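PDB 2HF9: probable hydrogenase maturation factor HypB from Methanocaldococcus jannaschii, which binds GTP, probably hydrolyses it slowly, and is probably required for inserting nickel into the metal centre of [NiFe] hydrogenases. Local coordinates for residues A[30-33]-A[34-37]. Numbering follows the deposited sequence.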
# COMPACT_ATOMS: atom_id res chain seq x y z
N ARG A 30 5.49 -24.53 -9.71
CA ARG A 30 5.76 -24.33 -11.14
C ARG A 30 5.75 -25.64 -11.91
O ARG A 30 5.18 -25.72 -12.99
CB ARG A 30 7.08 -23.59 -11.37
CG ARG A 30 6.93 -22.12 -11.76
CD ARG A 30 8.27 -21.44 -12.02
NE ARG A 30 9.15 -21.54 -10.86
CZ ARG A 30 9.18 -20.66 -9.85
NH1 ARG A 30 8.39 -19.60 -9.86
NH2 ARG A 30 10.02 -20.85 -8.84
N LYS A 31 6.39 -26.66 -11.34
CA LYS A 31 6.40 -28.00 -11.93
C LYS A 31 4.99 -28.57 -12.05
O LYS A 31 4.62 -29.11 -13.10
CB LYS A 31 7.37 -28.92 -11.15
CG LYS A 31 7.30 -30.44 -11.42
CD LYS A 31 7.01 -30.87 -12.87
CE LYS A 31 7.87 -30.18 -13.91
NZ LYS A 31 7.07 -29.93 -15.15
N LEU A 32 4.18 -28.42 -11.00
CA LEU A 32 2.79 -28.88 -11.02
C LEU A 32 1.98 -28.17 -12.10
O LEU A 32 1.22 -28.79 -12.84
CB LEU A 32 2.13 -28.71 -9.65
CG LEU A 32 0.64 -29.05 -9.51
CD1 LEU A 32 0.37 -30.55 -9.69
CD2 LEU A 32 0.09 -28.56 -8.17
N LEU A 33 2.17 -26.85 -12.20
CA LEU A 33 1.49 -26.04 -13.21
C LEU A 33 1.91 -26.45 -14.63
O LEU A 33 1.05 -26.63 -15.49
CB LEU A 33 1.74 -24.55 -12.96
CG LEU A 33 1.14 -23.96 -11.68
CD1 LEU A 33 1.80 -22.63 -11.37
CD2 LEU A 33 -0.37 -23.80 -11.77
N ASN A 34 3.22 -26.60 -14.84
CA ASN A 34 3.76 -27.02 -16.14
C ASN A 34 3.26 -28.39 -16.58
O ASN A 34 3.02 -28.62 -17.77
CB ASN A 34 5.30 -27.01 -16.12
CG ASN A 34 5.88 -25.60 -16.11
OD1 ASN A 34 5.25 -24.65 -16.59
ND2 ASN A 34 7.08 -25.46 -15.57
N LYS A 35 3.12 -29.28 -15.61
CA LYS A 35 2.61 -30.64 -15.81
C LYS A 35 1.19 -30.61 -16.38
O LYS A 35 0.83 -31.44 -17.20
CB LYS A 35 2.60 -31.35 -14.46
CG LYS A 35 3.18 -32.76 -14.44
CD LYS A 35 3.98 -33.01 -13.15
CE LYS A 35 3.20 -32.59 -11.89
NZ LYS A 35 4.09 -32.14 -10.76
N HIS A 36 0.41 -29.62 -15.94
CA HIS A 36 -0.98 -29.47 -16.37
C HIS A 36 -1.18 -28.35 -17.40
O HIS A 36 -2.32 -28.01 -17.72
CB HIS A 36 -1.89 -29.27 -15.17
CG HIS A 36 -1.92 -30.45 -14.24
ND1 HIS A 36 -2.65 -31.58 -14.50
CD2 HIS A 36 -1.29 -30.67 -13.06
CE1 HIS A 36 -2.48 -32.45 -13.52
NE2 HIS A 36 -1.66 -31.92 -12.63
N GLY A 37 -0.08 -27.79 -17.90
CA GLY A 37 -0.13 -26.79 -18.96
C GLY A 37 -0.80 -25.50 -18.53
O GLY A 37 -1.56 -24.90 -19.29
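Asn34 N bonds to Arg30 O at 2.8 Å and Lys35 N to Lys31 O at 2.9 Å, two i to i+4 bonds that close the last turn of helix 18-35 before His36 leaves helical geometry and a Schellman motif ends the helix. Gly37, with a positive phi of 65°, is its C-prime residue: its N makes a weak bond back to Asn34 O, while Val38 N reaches Leu33 O and leads the chain into strand 39-45. The amide of His36 is shared weakly between Leu32 O and Leu33 O. On the solvent side, Lys31 and Lys35 cross at about a right angle through their aliphatic parts, CD to CD 3.7 Å, while Lys31 NZ and Lys35 NZ stay 5.7 Å apart. Lys31 has its CG anti to the backbone N (chi1 167°), and further bends bring its NZ to 3.5 Å from Asn34 CB. The Asn34 amide lies beside Arg30 O without bonding to it, and its OD1 accepts a hydrogen bond from His141 NE2. With an alanine here the amide is gone, and His141 NE2 would probably be left without this acceptor. Leu32 and Leu33 both touch Leu111, joining the end of helix 18-35 to helix 104-111. His36, whose ND1 bonds to Asp117, meets Leu32 with its ring edge: Leu32 CD1 lies in the ring plane, 3.8 Å from both CD2 and NE2 of His36.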